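Side-chain contacts in DNA topoisomerase 2-associated protein PAT1 (Saccharomyces cerevisiae, PDB 5LMG), which activates mRNA decapping and represses translation in yeast, its C-terminal domain binding a short peptide motif of the decapping enzyme Dcp2: residues 248-253 against 279-284; 241-246 against 294-299; 202-207 against 274-279; 283-288 against 350-355; 186-189 against 193-196. The protein carries 2 engineered substitutions. One frame throughout, in Å; residues are numbered along the deposited sequence.

Interaction 1. Residues 248-253 against 279-284. Engineered in segment 279-284: Ala279 (natural residue Gln).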
# COMPACT_ATOMS: atom_id res chain seq x y z
N SER A 248 12.63 12.71 -8.39
CA SER A 248 13.15 12.20 -9.68
C SER A 248 12.83 10.69 -9.93
O SER A 248 13.15 10.18 -11.01
CB SER A 248 14.63 12.50 -9.87
OG SER A 248 15.44 11.52 -9.25
N LYS A 249 12.20 9.99 -8.95
CA LYS A 249 11.85 8.57 -9.03
C LYS A 249 10.33 8.29 -8.85
O LYS A 249 9.94 7.12 -8.81
CB LYS A 249 12.68 7.76 -7.99
CG LYS A 249 14.19 7.78 -8.26
CD LYS A 249 15.02 7.43 -7.03
CE LYS A 249 15.30 8.61 -6.13
NZ LYS A 249 16.22 8.26 -5.02
N ILE A 250 9.48 9.35 -8.76
CA ILE A 250 8.02 9.25 -8.56
C ILE A 250 7.33 8.38 -9.64
O ILE A 250 6.44 7.59 -9.30
CB ILE A 250 7.35 10.66 -8.39
CG1 ILE A 250 7.88 11.37 -7.11
CG2 ILE A 250 5.81 10.55 -8.32
CD1 ILE A 250 7.66 12.95 -7.06
N GLN A 251 7.74 8.49 -10.92
CA GLN A 251 7.19 7.71 -12.03
C GLN A 251 7.36 6.17 -11.84
O GLN A 251 6.52 5.39 -12.31
CB GLN A 251 7.76 8.21 -13.38
CG GLN A 251 7.78 7.20 -14.54
CD GLN A 251 6.42 6.92 -15.14
OE1 GLN A 251 5.72 7.82 -15.62
NE2 GLN A 251 6.05 5.65 -15.19
N LEU A 252 8.41 5.75 -11.09
CA LEU A 252 8.71 4.33 -10.83
C LEU A 252 7.64 3.59 -10.00
O LEU A 252 7.67 2.36 -9.89
CB LEU A 252 10.11 4.15 -10.21
CG LEU A 252 11.31 4.71 -11.00
CD1 LEU A 252 12.61 4.44 -10.26
CD2 LEU A 252 11.38 4.13 -12.43
N ILE A 253 6.67 4.33 -9.43
CA ILE A 253 5.56 3.74 -8.69
C ILE A 253 4.56 3.05 -9.67
O ILE A 253 3.80 2.18 -9.24
CB ILE A 253 4.88 4.75 -7.72
CG1 ILE A 253 4.00 5.78 -8.48
CG2 ILE A 253 5.90 5.43 -6.79
CD1 ILE A 253 3.24 6.76 -7.58
N ALA A 279 -4.12 6.84 -4.99
CA ALA A 279 -4.39 7.07 -3.56
C ALA A 279 -3.10 7.52 -2.87
O ALA A 279 -3.11 8.47 -2.09
CB ALA A 279 -4.97 5.83 -2.91
N PHE A 280 -1.97 6.87 -3.21
CA PHE A 280 -0.66 7.27 -2.70
C PHE A 280 -0.32 8.70 -3.14
O PHE A 280 0.09 9.51 -2.30
CB PHE A 280 0.46 6.30 -3.15
CG PHE A 280 1.85 6.85 -2.92
CD1 PHE A 280 2.44 6.82 -1.66
CD2 PHE A 280 2.57 7.42 -3.97
CE1 PHE A 280 3.72 7.34 -1.44
CE2 PHE A 280 3.84 7.96 -3.76
CZ PHE A 280 4.42 7.91 -2.49
N LEU A 281 -0.49 9.01 -4.46
CA LEU A 281 -0.18 10.33 -5.03
C LEU A 281 -1.04 11.42 -4.41
O LEU A 281 -0.56 12.52 -4.23
CB LEU A 281 -0.32 10.33 -6.56
CG LEU A 281 0.75 9.58 -7.37
CD1 LEU A 281 0.33 9.45 -8.82
CD2 LEU A 281 2.12 10.28 -7.28
N ALA A 282 -2.32 11.10 -4.08
CA ALA A 282 -3.26 12.02 -3.45
C ALA A 282 -2.78 12.34 -2.03
O ALA A 282 -2.75 13.52 -1.66
CB ALA A 282 -4.66 11.41 -3.41
N SER A 283 -2.34 11.33 -1.26
CA SER A 283 -1.84 11.57 0.10
C SER A 283 -0.51 12.32 0.10
O SER A 283 -0.31 13.20 0.95
CB SER A 283 -1.77 10.28 0.91
OG SER A 283 -0.71 9.45 0.45
N LEU A 284 0.38 12.03 -0.88
CA LEU A 284 1.68 12.71 -1.02
C LEU A 284 1.45 14.20 -1.35
O LEU A 284 2.01 15.06 -0.67
CB LEU A 284 2.55 12.01 -2.10
CG LEU A 284 4.02 12.48 -2.27
CD1 LEU A 284 4.90 12.11 -1.07
CD2 LEU A 284 4.60 11.93 -3.56
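Ile253 places CG1 between its backbone N and carbonyl carbon (chi1 75°), with CD1 extended toward helix 275-286, while Leu281 holds CG anti to its own carbonyl carbon (chi1 -72°), which swings CD2 forward to meet it. The setting is a mainly alpha-helical domain whose family belongs to the TPR clan; here a short 3-10 turn, 250-253, in the loop between helix 234-246 and helix 257-267, packs on the flank of helix 275-286. The evidence for apolar packing is the methyl contacts. Ile253 CD1 lies 3.7 Å from Leu281 CD2 and, on a second side chain, 3.7 Å from Phe280 CD2, approaching that ring obliquely. Ile250 adds its CG2 branch, 3.8 Å from Leu281 CD2, making this one leucine methyl common ground for both isoleucines. Their three-residue spacing puts both on the helix-facing side of the turn, which is closed by Ile253 N to Ile250 O at 3.3 Å. An alanine in place of Leu281 would remove that shared methyl and is likely to leave a gap between Ile250 and Ile253. Farther back, Leu281 also touches Val300 and Phe352, consistent with a continuous buried core. On the helix itself, Phe280 O accepts from both Leu284 N and Ser283 OG, the latter 2.9 Å away and tilted 26° from the carbonyl plane.

Interaction 2. Residues 241-246 against 294-299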
# COMPACT_ATOMS: atom_id res chain seq x y z
N LYS A 241 11.89 15.02 4.19
CA LYS A 241 12.91 13.96 4.16
C LYS A 241 12.43 12.80 3.27
O LYS A 241 13.20 12.29 2.44
CB LYS A 241 13.26 13.46 5.57
CG LYS A 241 14.09 14.46 6.39
CD LYS A 241 14.29 13.98 7.82
CE LYS A 241 14.25 15.12 8.83
NZ LYS A 241 15.41 16.03 8.70
N LEU A 242 11.15 12.41 3.41
CA LEU A 242 10.50 11.39 2.59
C LEU A 242 10.47 11.84 1.12
O LEU A 242 10.76 11.04 0.23
CB LEU A 242 9.06 11.13 3.08
CG LEU A 242 8.28 10.08 2.30
CD1 LEU A 242 8.78 8.67 2.61
CD2 LEU A 242 6.80 10.19 2.59
N PHE A 243 10.09 13.12 0.89
CA PHE A 243 10.01 13.70 -0.46
C PHE A 243 11.37 13.63 -1.18
O PHE A 243 11.41 13.26 -2.35
CB PHE A 243 9.46 15.14 -0.42
CG PHE A 243 9.02 15.64 -1.77
CD1 PHE A 243 9.92 16.27 -2.63
CD2 PHE A 243 7.70 15.50 -2.19
CE1 PHE A 243 9.51 16.72 -3.90
CE2 PHE A 243 7.29 15.95 -3.45
CZ PHE A 243 8.20 16.56 -4.29
N THR A 244 12.47 13.92 -0.45
CA THR A 244 13.85 13.86 -0.93
C THR A 244 14.21 12.46 -1.46
O THR A 244 14.81 12.36 -2.53
CB THR A 244 14.83 14.35 0.17
OG1 THR A 244 14.44 15.65 0.58
CG2 THR A 244 16.28 14.40 -0.29
N SER A 245 13.83 11.39 -0.72
CA SER A 245 14.12 10.01 -1.13
C SER A 245 13.35 9.56 -2.39
O SER A 245 13.79 8.61 -3.03
CB SER A 245 13.89 9.04 0.03
OG SER A 245 12.53 9.00 0.43
N LEU A 246 12.24 10.25 -2.75
CA LEU A 246 11.39 9.95 -3.90
C LEU A 246 11.60 10.83 -5.12
O LEU A 246 11.27 10.40 -6.23
CB LEU A 246 9.90 10.02 -3.50
CG LEU A 246 9.41 8.97 -2.51
CD1 LEU A 246 8.00 9.30 -2.03
CD2 LEU A 246 9.49 7.59 -3.11
N ARG A 294 4.11 20.81 -7.59
CA ARG A 294 4.65 21.15 -8.90
C ARG A 294 5.51 20.00 -9.42
O ARG A 294 5.35 19.60 -10.57
CB ARG A 294 5.48 22.43 -8.84
CG ARG A 294 4.65 23.72 -8.74
CD ARG A 294 5.57 24.92 -8.57
NE ARG A 294 6.05 25.44 -9.85
CZ ARG A 294 7.23 25.17 -10.39
NH1 ARG A 294 8.09 24.38 -9.77
NH2 ARG A 294 7.57 25.71 -11.55
N ILE A 295 6.41 19.48 -8.55
CA ILE A 295 7.30 18.36 -8.86
C ILE A 295 6.48 17.08 -9.09
O ILE A 295 6.73 16.40 -10.09
CB ILE A 295 8.39 18.17 -7.76
CG1 ILE A 295 9.39 19.35 -7.73
CG2 ILE A 295 9.13 16.80 -7.93
CD1 ILE A 295 10.08 19.57 -6.43
N ILE A 296 5.51 16.76 -8.18
CA ILE A 296 4.65 15.55 -8.31
C ILE A 296 3.92 15.52 -9.67
O ILE A 296 4.05 14.52 -10.38
CB ILE A 296 3.68 15.33 -7.11
CG1 ILE A 296 4.46 15.18 -5.76
CG2 ILE A 296 2.76 14.08 -7.36
CD1 ILE A 296 3.63 15.55 -4.47
N ILE A 297 3.18 16.62 -10.02
CA ILE A 297 2.44 16.81 -11.28
C ILE A 297 3.38 16.63 -12.47
O ILE A 297 3.03 15.93 -13.42
CB ILE A 297 1.71 18.21 -11.33
CG1 ILE A 297 0.35 18.18 -10.62
CG2 ILE A 297 1.53 18.72 -12.78
CD1 ILE A 297 -0.86 17.61 -11.49
N ASP A 298 4.58 17.27 -12.41
CA ASP A 298 5.55 17.17 -13.49
C ASP A 298 5.99 15.71 -13.71
O ASP A 298 6.04 15.24 -14.85
CB ASP A 298 6.77 18.08 -13.22
CG ASP A 298 7.77 18.03 -14.33
OD1 ASP A 298 7.41 18.37 -15.47
OD2 ASP A 298 8.88 17.52 -14.09
N GLU A 299 6.31 15.00 -12.62
CA GLU A 299 6.83 13.63 -12.67
C GLU A 299 5.81 12.60 -13.16
O GLU A 299 6.21 11.62 -13.78
CB GLU A 299 7.46 13.22 -11.33
CG GLU A 299 8.83 13.87 -11.11
CD GLU A 299 9.72 13.27 -10.03
OE1 GLU A 299 9.84 12.02 -9.97
OE2 GLU A 299 10.35 14.05 -9.29
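Phe243 meets Ile295 and Ile296 with the outer end of its ring, and these apolar contacts account for most of the interface. Its CG is anti to the backbone N (chi1 -165°), carrying the ring across the space between two helices whose local axes stay 12.4 Å apart. On the Ile296 side, CG1 sits 3.7 Å from Phe243 CE2, at the ring edge and near its plane. Ile295 uses more of its surface: CG2 comes obliquely to 3.8 Å from Phe243 CZ, while CD1 is 3.9 Å from Phe243 CE1. With a serine here instead of Phe243, the two isoleucines would probably be left facing a gap between the helices. The aromatic contribution is an edge-to-face pairing of Phe243 with His292. Among polar contacts, the carboxylate of Glu299 accepts from Ser248 N through OE2 and from Ile250 N through OE1, fixing the chain just beyond Leu246. Outside the two segments, Arg294 NE reaches an acidic side chain of the bound peptide in a salt bridge. The local axes of 241-246 and 294-299 are inclined by 26°, so helix 234-246 and helix 290-322 lie side by side here, with Leu284 of helix 275-286 touching Ile296.

Interaction 3. Residues 202-207 against 274-279. Engineered in segment 274-279: Ala279 (natural residue Gln). With EDO (1,2-ethanediol), chain J; EDO (1,2-ethanediol), chain H.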
# COMPACT_ATOMS: atom_id res chain seq x y z
N ILE A 202 2.52 -3.53 -1.55
CA ILE A 202 2.51 -3.54 -0.08
C ILE A 202 3.29 -2.34 0.47
O ILE A 202 2.79 -1.64 1.36
CB ILE A 202 3.01 -4.89 0.53
CG1 ILE A 202 2.24 -6.13 -0.05
CG2 ILE A 202 3.01 -4.89 2.08
CD1 ILE A 202 0.68 -6.15 0.15
N GLY A 203 4.49 -2.13 -0.06
CA GLY A 203 5.36 -1.01 0.31
C GLY A 203 4.67 0.32 0.13
O GLY A 203 4.60 1.11 1.08
N LEU A 204 4.08 0.53 -1.07
CA LEU A 204 3.36 1.75 -1.40
C LEU A 204 2.16 1.99 -0.48
O LEU A 204 2.00 3.11 0.02
CB LEU A 204 2.93 1.79 -2.88
CG LEU A 204 2.64 3.19 -3.44
CD1 LEU A 204 3.93 4.02 -3.61
CD2 LEU A 204 1.91 3.10 -4.76
N ASN A 205 1.34 0.94 -0.25
CA ASN A 205 0.17 1.03 0.63
C ASN A 205 0.57 1.31 2.08
O ASN A 205 -0.12 2.08 2.74
CB ASN A 205 -0.70 -0.20 0.51
CG ASN A 205 -1.43 -0.33 -0.81
OD1 ASN A 205 -1.50 0.61 -1.62
ND2 ASN A 205 -1.98 -1.50 -1.07
N LEU A 206 1.69 0.73 2.57
CA LEU A 206 2.18 1.00 3.92
C LEU A 206 2.59 2.47 4.07
O LEU A 206 2.30 3.07 5.10
CB LEU A 206 3.33 0.07 4.32
CG LEU A 206 2.92 -1.32 4.81
CD1 LEU A 206 4.09 -2.28 4.81
CD2 LEU A 206 2.33 -1.25 6.20
N ILE A 207 3.23 3.05 3.03
CA ILE A 207 3.66 4.45 3.05
C ILE A 207 2.40 5.35 3.08
O ILE A 207 2.34 6.24 3.92
CB ILE A 207 4.66 4.81 1.91
CG1 ILE A 207 5.98 4.02 2.06
CG2 ILE A 207 4.96 6.33 1.88
CD1 ILE A 207 6.82 3.86 0.78
N GLU A 274 -5.10 0.37 -10.66
CA GLU A 274 -4.04 1.28 -10.22
C GLU A 274 -4.55 2.35 -9.23
O GLU A 274 -3.85 3.35 -8.99
CB GLU A 274 -3.29 1.89 -11.42
CG GLU A 274 -2.45 0.84 -12.15
CD GLU A 274 -1.36 1.31 -13.09
OE1 GLU A 274 -1.50 2.40 -13.69
OE2 GLU A 274 -0.38 0.56 -13.27
N ALA A 275 -5.74 2.10 -8.62
CA ALA A 275 -6.38 2.98 -7.63
C ALA A 275 -5.45 3.28 -6.44
O ALA A 275 -5.38 4.44 -6.02
CB ALA A 275 -7.69 2.40 -7.13
N TYR A 276 -4.71 2.26 -5.96
CA TYR A 276 -3.74 2.39 -4.86
C TYR A 276 -2.57 3.36 -5.22
O TYR A 276 -1.98 3.94 -4.31
CB TYR A 276 -3.20 1.01 -4.43
CG TYR A 276 -2.22 0.40 -5.41
CD1 TYR A 276 -2.66 -0.19 -6.59
CD2 TYR A 276 -0.85 0.39 -5.14
CE1 TYR A 276 -1.76 -0.73 -7.51
CE2 TYR A 276 0.06 -0.15 -6.05
CZ TYR A 276 -0.40 -0.72 -7.23
OH TYR A 276 0.46 -1.26 -8.14
N ILE A 277 -2.23 3.48 -6.52
CA ILE A 277 -1.16 4.39 -6.97
C ILE A 277 -1.65 5.83 -6.85
O ILE A 277 -0.93 6.68 -6.31
CB ILE A 277 -0.63 4.07 -8.40
CG1 ILE A 277 -0.07 2.63 -8.48
CG2 ILE A 277 0.42 5.10 -8.83
CD1 ILE A 277 0.26 2.10 -9.90
N TRP A 278 -2.87 6.10 -7.37
CA TRP A 278 -3.47 7.44 -7.31
C TRP A 278 -3.81 7.83 -5.87
O TRP A 278 -3.76 9.01 -5.56
CB TRP A 278 -4.68 7.57 -8.26
CG TRP A 278 -4.32 7.36 -9.71
CD1 TRP A 278 -4.55 6.23 -10.45
CD2 TRP A 278 -3.54 8.24 -10.54
NE1 TRP A 278 -4.00 6.37 -11.70
CE2 TRP A 278 -3.36 7.59 -11.78
CE3 TRP A 278 -2.99 9.52 -10.36
CZ2 TRP A 278 -2.67 8.19 -12.85
CZ3 TRP A 278 -2.28 10.10 -11.40
CH2 TRP A 278 -2.12 9.44 -12.63
N ALA A 279 -4.12 6.84 -4.99
CA ALA A 279 -4.39 7.07 -3.56
C ALA A 279 -3.10 7.52 -2.87
O ALA A 279 -3.11 8.47 -2.09
CB ALA A 279 -4.97 5.83 -2.91
C1 EDO J . -3.66 2.74 1.60
O1 EDO J . -2.76 1.84 2.20
C2 EDO J . -3.85 2.31 0.13
O2 EDO J . -4.35 3.41 -0.62
C1 EDO H . 0.76 2.47 -16.90
O1 EDO H . -0.06 3.34 -16.14
C2 EDO H . 2.00 2.08 -16.06
O2 EDO H . 1.64 1.22 -14.97
O HOH W 1 -1.46 3.35 -1.82
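Leu204 and Tyr276 supply the apolar part of this contact, their side chains crossing at about a right angle. The leucine CD2 lies 3.9 Å from Tyr276 CD2, and the same methyl is 4.2 Å from Ile277 CG1. That CG1 in turn sits 3.6 Å above one face of the Tyr276 ring, offset toward the rim. The ring takes up this place because CG lies between the backbone N and carbonyl carbon (chi1 74°). Lys201 makes a cation-pi contact with it. Asn205 OD1 adds a close packing contact, 3.3 Å from Tyr276 CB, with the amide plane at 90° to the ring. Such packing joins the N-terminal turns of helix 201-216 and helix 275-286, neighbours in a mainly helical domain of the TPR clan, their local axes inclined by 36°.

The polar part begins with a water that donates to Asn205 OD1 at 2.7 Å and to Tyr276 O at 2.6 Å, bridging the two helices, while ND2 is bonded to Gln161 and thereby fixes the rotation of the amide. Ethanediol, probably from the crystallisation liquor, extends this network: one molecule donates through O1 to Asn205 O at 2.7 Å, and its O2 is hydrogen-bonded to the same water and rests against CB of the engineered Ala279.

Interaction 4. Residues 283-288 against 350-355. Engineered in segment 283-288: Ala286 (natural residue Leu). With EDO (1,2-ethanediol), chain L.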
# COMPACT_ATOMS: atom_id res chain seq x y z
N SER A 283 -2.34 11.33 -1.26
CA SER A 283 -1.84 11.57 0.10
C SER A 283 -0.51 12.32 0.10
O SER A 283 -0.31 13.20 0.95
CB SER A 283 -1.77 10.28 0.91
OG SER A 283 -0.71 9.45 0.45
N LEU A 284 0.38 12.03 -0.88
CA LEU A 284 1.68 12.71 -1.02
C LEU A 284 1.45 14.20 -1.35
O LEU A 284 2.01 15.06 -0.67
CB LEU A 284 2.55 12.01 -2.10
CG LEU A 284 4.02 12.48 -2.27
CD1 LEU A 284 4.90 12.11 -1.07
CD2 LEU A 284 4.60 11.93 -3.56
N ALA A 285 0.55 14.49 -2.31
CA ALA A 285 0.20 15.85 -2.72
C ALA A 285 -0.47 16.69 -1.61
O ALA A 285 -0.12 17.86 -1.45
CB ALA A 285 -0.68 15.82 -3.96
N ALA A 286 -1.42 16.07 -0.86
CA ALA A 286 -2.20 16.67 0.23
C ALA A 286 -1.35 17.19 1.38
O ALA A 286 -1.71 18.22 1.94
CB ALA A 286 -3.25 15.68 0.75
N SER A 287 -0.23 16.51 1.71
CA SER A 287 0.69 16.92 2.77
C SER A 287 1.86 17.79 2.26
O SER A 287 2.69 18.21 3.06
CB SER A 287 1.22 15.69 3.52
OG SER A 287 0.23 15.15 4.38
N GLY A 288 1.90 18.07 0.96
CA GLY A 288 2.95 18.88 0.35
C GLY A 288 2.61 20.34 0.15
O GLY A 288 1.44 20.70 0.01
N ASN A 350 -9.39 11.79 -10.21
CA ASN A 350 -9.92 12.94 -9.46
C ASN A 350 -9.59 12.90 -7.96
O ASN A 350 -9.50 13.96 -7.36
CB ASN A 350 -11.42 13.14 -9.70
CG ASN A 350 -11.66 13.88 -10.98
OD1 ASN A 350 -11.03 14.90 -11.27
ND2 ASN A 350 -12.58 13.38 -11.79
N LEU A 351 -9.34 11.71 -7.39
CA LEU A 351 -8.89 11.58 -5.99
C LEU A 351 -7.58 12.37 -5.82
O LEU A 351 -7.43 13.15 -4.88
CB LEU A 351 -8.68 10.08 -5.62
CG LEU A 351 -8.09 9.75 -4.23
CD1 LEU A 351 -8.96 10.31 -3.09
CD2 LEU A 351 -7.94 8.25 -4.05
N PHE A 352 -6.66 12.22 -6.80
CA PHE A 352 -5.37 12.90 -6.83
C PHE A 352 -5.51 14.38 -7.19
O PHE A 352 -4.99 15.21 -6.46
CB PHE A 352 -4.40 12.18 -7.79
CG PHE A 352 -3.12 12.91 -8.13
CD1 PHE A 352 -2.24 13.33 -7.13
CD2 PHE A 352 -2.77 13.15 -9.46
CE1 PHE A 352 -1.04 13.98 -7.46
CE2 PHE A 352 -1.57 13.81 -9.78
CZ PHE A 352 -0.72 14.21 -8.78
N LEU A 353 -6.21 14.69 -8.30
CA LEU A 353 -6.37 16.05 -8.82
C LEU A 353 -7.07 17.02 -7.87
O LEU A 353 -6.58 18.14 -7.69
CB LEU A 353 -7.06 16.07 -10.20
CG LEU A 353 -6.30 15.48 -11.39
CD1 LEU A 353 -7.18 15.50 -12.64
CD2 LEU A 353 -4.98 16.24 -11.66
N ASN A 354 -8.23 16.60 -7.28
CA ASN A 354 -9.04 17.42 -6.36
C ASN A 354 -8.26 17.95 -5.17
O ASN A 354 -8.47 19.08 -4.75
CB ASN A 354 -10.30 16.70 -5.89
CG ASN A 354 -11.28 16.32 -6.98
OD1 ASN A 354 -11.22 16.75 -8.15
ND2 ASN A 354 -12.23 15.51 -6.62
N VAL A 355 -7.34 17.13 -4.64
CA VAL A 355 -6.45 17.43 -3.52
C VAL A 355 -5.61 18.71 -3.83
O VAL A 355 -5.34 19.52 -2.93
CB VAL A 355 -5.62 16.15 -3.23
CG1 VAL A 355 -4.19 16.46 -2.83
CG2 VAL A 355 -6.32 15.27 -2.20
C1 EDO L . 6.65 20.51 4.12
O1 EDO L . 7.79 19.75 3.78
C2 EDO L . 5.42 19.94 3.39
O2 EDO L . 4.24 20.25 4.08
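The Phe352 ring is met by Ala285, whose CB approaches obliquely to 4.0 Å from Phe352 CE1. Trp278 and Ile297 lie on opposite sides of the ring plane, both offset outward beyond the ring, while Leu281 O comes near CD1 and Ile296 near CZ. With CG anti to the backbone N (chi1 168°), the ring leans from helix 329-355 into this buried ground between helix 275-286 and helix 290-322.

Beside it, Val355 works through a single branch. Its CG1 is 3.7 Å from Ala285 CB and 3.8 Å from the CB of Ala286, an engineered residue that replaces a natural leucine. The same methyl comes to 3.4 Å from Ala286 N, evidence that it packs on the helix backbone as well as on side chains. The backbones come correspondingly near, with Ala286 CA and Val355 CA 5.7 Å apart.

Polar groups lie to the side of this packing. Ala285 O accepts from Gln293 NE2, and Ser287 O accepts from an ethanediol O2 at 2.8 Å; that molecule is probably from the crystallisation liquor and is also bonded to Asn236 O.

Leaving aside the engineered position, the arrangement is helix-helix packing of Ala285 against Val355 and Phe352, which joins the C-terminal turns of helix 275-286 and helix 329-355 in the helical core of the domain.

Interaction 5. Residues 186-189 against 193-196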
# COMPACT_ATOMS: atom_id res chain seq x y z
N LEU A 186 10.30 7.71 10.27
CA LEU A 186 11.75 7.80 10.35
C LEU A 186 12.37 6.41 10.25
O LEU A 186 13.37 6.26 9.56
CB LEU A 186 12.21 8.51 11.63
CG LEU A 186 12.09 10.04 11.64
CD1 LEU A 186 12.38 10.60 13.04
CD2 LEU A 186 13.01 10.68 10.60
N GLN A 187 11.74 5.39 10.88
CA GLN A 187 12.18 3.99 10.80
C GLN A 187 12.19 3.52 9.33
O GLN A 187 13.16 2.90 8.89
CB GLN A 187 11.28 3.05 11.63
CG GLN A 187 11.50 3.09 13.14
CD GLN A 187 12.79 2.44 13.61
OE1 GLN A 187 13.23 1.41 13.10
NE2 GLN A 187 13.40 3.02 14.64
N LEU A 188 11.14 3.88 8.57
CA LEU A 188 10.99 3.54 7.16
C LEU A 188 12.07 4.20 6.28
O LEU A 188 12.75 3.51 5.53
CB LEU A 188 9.57 3.91 6.69
CG LEU A 188 9.24 3.67 5.22
CD1 LEU A 188 8.06 2.77 5.08
CD2 LEU A 188 9.00 4.99 4.52
N ILE A 189 12.21 5.54 6.38
CA ILE A 189 13.12 6.36 5.57
C ILE A 189 14.61 6.06 5.84
O ILE A 189 15.41 6.02 4.90
CB ILE A 189 12.74 7.87 5.79
CG1 ILE A 189 11.30 8.16 5.29
CG2 ILE A 189 13.72 8.82 5.13
CD1 ILE A 189 10.61 9.40 6.02
N ASN A 193 15.68 1.71 1.24
CA ASN A 193 15.73 2.46 -0.00
C ASN A 193 14.22 2.66 -0.26
O ASN A 193 13.52 1.70 -0.60
CB ASN A 193 16.36 1.63 -1.13
CG ASN A 193 16.44 2.33 -2.47
OD1 ASN A 193 15.45 2.87 -3.00
ND2 ASN A 193 17.61 2.32 -3.06
N VAL A 194 13.72 3.89 0.00
CA VAL A 194 12.31 4.27 -0.11
C VAL A 194 11.78 4.05 -1.55
O VAL A 194 10.70 3.49 -1.70
CB VAL A 194 12.02 5.70 0.44
CG1 VAL A 194 10.52 6.00 0.46
CG2 VAL A 194 12.60 5.88 1.84
N SER A 195 12.57 4.43 -2.58
CA SER A 195 12.18 4.23 -3.98
C SER A 195 11.93 2.74 -4.29
O SER A 195 10.96 2.43 -5.00
CB SER A 195 13.21 4.82 -4.92
OG SER A 195 12.82 4.60 -6.27
N PHE A 196 12.77 1.81 -3.75
CA PHE A 196 12.53 0.38 -3.92
C PHE A 196 11.17 -0.01 -3.30
O PHE A 196 10.41 -0.73 -3.95
CB PHE A 196 13.67 -0.50 -3.35
CG PHE A 196 13.30 -1.98 -3.31
CD1 PHE A 196 13.21 -2.72 -4.49
CD2 PHE A 196 12.99 -2.61 -2.11
CE1 PHE A 196 12.83 -4.07 -4.47
CE2 PHE A 196 12.62 -3.97 -2.09
CZ PHE A 196 12.54 -4.69 -3.26
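Val194 packs against the last turns of the preceding helix, reaching Ile189 and Leu188 with its two methyl branches. CG2 touches the backbone of Ile189, 3.8 Å from its CA, and stands 4.3 Å from Ile189 CG1. The other branch is used more loosely, Val194 CG1 lying 4.5 Å from Leu188 CD2. This division follows from the first torsion: CG1 is anti to the backbone N (chi1 -173°), leaving CG2 on the N side to meet Ile189. The CA atoms of Ile189 and Val194 are 6.1 Å apart, evidence of how sharply the chain turns back between them.

The next shell caps the second helix. Asn193 OD1 accepts from Phe196 N at 3.0 Å, fairly straight with 155° at the hydrogen, although the donor stands above the carbonyl plane, 38° out of it. The first helix is closed by side-chain amides as well: Leu188 O accepts from Asn192 ND2 and Gln187 O from Asn191 ND2.

Farther out, Leu242 of helix 234-246 lies against both Ile189 and Val194, and Ser245 also touches the valine. Ile207 reaches Leu188 from helix 201-216. Together these features make a tight corner between two consecutive helices, 178-191 and 194-197, the second opened by an asparagine N-cap.

From the N terminus, interaction 5 comes first and closes the smallest loop, turning helix 178-191 into helix 194-197 before any other contact opens. Interaction 3 opens next, on helix 201-216, followed by interactions 2 and 1 on helix 234-246 and the loop after it. Interaction 3 closes at 274-279, crossing both. Interaction 1 then closes at 279-284 and lies wholly within the span of interaction 2, which ends on helix 290-322. Interaction 4 starts where interaction 1 finishes, crosses interaction 2 and reaches helix 329-355. Helix 275-286 serves interactions 1, 3 and 4, tying the earlier helices to helix 329-355, while interaction 2 reaches helix 290-322.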